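Local coordinates for protein catechol 1,2-dioxygenase (Acinetobacter sp., PDB 1DMH) that uses a ferric iron to cleave the ring of catechol with dioxygen, giving cis,cis-muconate in the beta-ketoadipate pathway, at residues F14-A18 with S19-Q23. Numbering follows the deposited sequence.
Sequences FLRVA and SGLEQ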
ATOM      1  N   PHE A  14      -1.225  21.764   9.952  1.00 17.06           N
ATOM      2  CA  PHE A  14      -0.845  21.120   8.708  1.00 16.77           C
ATOM      3  C   PHE A  14      -1.657  19.822   8.528  1.00 16.46           C
ATOM      4  O   PHE A  14      -2.175  19.552   7.452  1.00 16.42           O
ATOM      5  CB  PHE A  14       0.657  20.811   8.723  1.00 16.71           C
ATOM      6  CG  PHE A  14       1.166  20.215   7.423  1.00 16.92           C
ATOM      7  CD1 PHE A  14       0.918  20.857   6.212  1.00 16.71           C
ATOM      8  CD2 PHE A  14       1.909  19.031   7.416  1.00 17.54           C
ATOM      9  CE1 PHE A  14       1.397  20.342   5.006  1.00 17.26           C
ATOM     10  CE2 PHE A  14       2.399  18.494   6.210  1.00 18.01           C
ATOM     11  CZ  PHE A  14       2.140  19.158   4.999  1.00 17.32           C
ATOM     12  N   LEU A  15      -1.760  19.022   9.587  1.00 16.46           N
ATOM     13  CA  LEU A  15      -2.516  17.775   9.522  1.00 16.05           C
ATOM     14  C   LEU A  15      -3.981  18.028   9.142  1.00 17.00           C
ATOM     15  O   LEU A  15      -4.606  17.210   8.462  1.00 16.19           O
ATOM     16  CB  LEU A  15      -2.440  17.049  10.875  1.00 14.96           C
ATOM     17  CG  LEU A  15      -1.140  16.287  11.174  1.00 14.29           C
ATOM     18  CD1 LEU A  15      -1.029  15.920  12.634  1.00 15.05           C
ATOM     19  CD2 LEU A  15      -1.104  15.029  10.304  1.00 14.54           C
ATOM     20  N   ARG A  16      -4.538  19.155   9.583  1.00 17.06           N
ATOM     21  CA  ARG A  16      -5.927  19.434   9.254  1.00 17.72           C
ATOM     22  C   ARG A  16      -6.039  19.823   7.788  1.00 17.08           C
ATOM     23  O   ARG A  16      -6.989  19.438   7.107  1.00 18.13           O
ATOM     24  CB  ARG A  16      -6.489  20.537  10.158  1.00 18.95           C
ATOM     25  CG  ARG A  16      -6.615  20.126  11.632  1.00 20.87           C
ATOM     26  CD  ARG A  16      -7.269  21.260  12.414  1.00 22.67           C
ATOM     27  NE  ARG A  16      -8.641  21.474  11.950  1.00 24.23           N
ATOM     28  CZ  ARG A  16      -9.658  20.693  12.293  1.00 24.67           C
ATOM     29  NH1 ARG A  16      -9.443  19.669  13.113  1.00 24.66           N
ATOM     30  NH2 ARG A  16     -10.868  20.897  11.780  1.00 24.60           N
ATOM     31  N   VAL A  17      -5.064  20.582   7.300  1.00 16.36           N
ATOM     32  CA  VAL A  17      -5.058  20.984   5.892  1.00 15.64           C
ATOM     33  C   VAL A  17      -4.920  19.777   4.950  1.00 15.24           C
ATOM     34  O   VAL A  17      -5.687  19.612   3.999  1.00 15.05           O
ATOM     35  CB  VAL A  17      -3.901  21.941   5.622  1.00 16.68           C
ATOM     36  CG1 VAL A  17      -3.800  22.244   4.122  1.00 16.41           C
ATOM     37  CG2 VAL A  17      -4.101  23.201   6.431  1.00 17.07           C
ATOM     38  N   ALA A  18      -3.931  18.934   5.227  1.00 15.61           N
ATOM     39  CA  ALA A  18      -3.679  17.743   4.422  1.00 14.83           C
ATOM     40  C   ALA A  18      -4.884  16.800   4.380  1.00 15.62           C
ATOM     41  O   ALA A  18      -5.120  16.127   3.369  1.00 15.02           O
ATOM     42  CB  ALA A  18      -2.462  17.012   4.959  1.00 14.60           C
ATOM     43  N   SER A  19      -5.646  16.742   5.473  1.00 15.55           N
ATOM     44  CA  SER A  19      -6.817  15.874   5.541  1.00 16.76           C
ATOM     45  C   SER A  19      -8.067  16.505   4.909  1.00 17.68           C
ATOM     46  O   SER A  19      -9.140  15.893   4.901  1.00 17.41           O
ATOM     47  CB  SER A  19      -7.107  15.516   6.995  1.00 16.99           C
ATOM     48  OG  SER A  19      -5.978  14.870   7.560  1.00 20.38           O
ATOM     49  N   GLY A  20      -7.922  17.725   4.388  1.00 18.75           N
ATOM     50  CA  GLY A  20      -9.037  18.426   3.758  1.00 20.19           C
ATOM     51  C   GLY A  20     -10.136  18.846   4.727  1.00 21.29           C
ATOM     52  O   GLY A  20     -11.239  19.185   4.313  1.00 20.37           O
ATOM     53  N   LEU A  21      -9.824  18.821   6.015  1.00 22.82           N
ATOM     54  CA  LEU A  21     -10.779  19.172   7.041  1.00 25.51           C
ATOM     55  C   LEU A  21     -11.317  20.572   6.829  1.00 28.28           C
ATOM     56  O   LEU A  21     -12.475  20.844   7.127  1.00 29.48           O
ATOM     57  CB  LEU A  21     -10.119  19.037   8.411  1.00 25.01           C
ATOM     58  CG  LEU A  21     -10.419  17.783   9.240  1.00 24.84           C
ATOM     59  CD1 LEU A  21     -10.591  16.560   8.377  1.00 25.42           C
ATOM     60  CD2 LEU A  21      -9.325  17.614  10.277  1.00 24.85           C
ATOM     61  N   GLU A  22     -10.492  21.453   6.282  1.00 31.15           N
ATOM     62  CA  GLU A  22     -10.915  22.828   6.044  1.00 34.06           C
ATOM     63  C   GLU A  22     -11.528  22.981   4.610  1.00 34.73           C
ATOM     64  O   GLU A  22     -11.919  24.071   4.200  1.00 35.50           O
ATOM     65  CB  GLU A  22      -9.705  23.779   6.242  1.00 36.71           C
ATOM     66  CG  GLU A  22      -8.692  23.427   7.401  1.00 40.75           C
ATOM     67  CD  GLU A  22      -9.208  23.637   8.847  1.00 43.13           C
ATOM     68  OE1 GLU A  22     -10.300  23.134   9.215  1.00 44.62           O
ATOM     69  OE2 GLU A  22      -8.489  24.295   9.633  1.00 45.01           O
ATOM     70  N   GLN A  23     -11.606  21.893   3.845  1.00 34.95           N
ATOM     71  CA  GLN A  23     -12.188  21.949   2.505  1.00 34.81           C
ATOM     72  C   GLN A  23     -13.677  21.719   2.572  1.00 34.97           C
ATOM     73  O   GLN A  23     -14.169  21.001   3.437  1.00 34.51           O
ATOM     74  CB  GLN A  23     -11.580  20.889   1.592  1.00 35.54           C
ATOM     75  CG  GLN A  23     -10.119  21.124   1.262  1.00 36.54           C
ATOM     76  CD  GLN A  23      -9.901  22.413   0.498  1.00 36.40           C
ATOM     77  OE1 GLN A  23     -10.434  22.602  -0.598  1.00 36.25           O
ATOM     78  NE2 GLN A  23      -9.117  23.312   1.078  1.00 36.89           N
TER
HETATM   79  O   HOH W   1      -8.170  21.395   4.238  1.00 30.60           O
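Leu21 N turns back to Arg16 O (3.1 Å) and Gly20 N to Val17 O (3.0 Å), closing helix 9-18 with a Schellman motif. Gly20, with phi at 68°, is the residue where the chain leaves the helix, and a type I beta turn, Gly20 to Gln23, starts at the same residue.

The tight side of this cap is at Ser19, which is buried. Its OG donates to Leu15 O over 2.9 Å, meeting the carbonyl nearly end-on, while Ser19 N reaches the same oxygen at 3.2 Å from above the carbonyl plane. A chi1 of -59° sets OG beside the serine's own backbone N, which lets both donors converge on Leu15 O and directs the hydroxyl proton into the last turn. His35 of helix 28-47 packs on Ser19, and Ala18 O accepts from Arg217 of the second subunit, so the helix end is held within the N-terminal helical region and at the dimer interface.

The outer side is looser. The Arg16 chain bends midway and crosses Leu21 at about a right angle; CD2 of Leu21 sits over one guanidinium face, displaced toward the rim, 3.5 Å from Arg16 NH1. Exposed Glu22 brings its carboxylate to the guanidinium edge, the two planes 68° apart. The resulting salt bridge is long, its hydrogen bond from Arg16 NH2 to Glu22 OE1 weak at 3.5 Å. Nearer the helix end, a water bridges the backbone: it donates to Val17 O, already the acceptor for Gly20, and accepts from Glu22 N, at 3.1 Å from each of these two atoms.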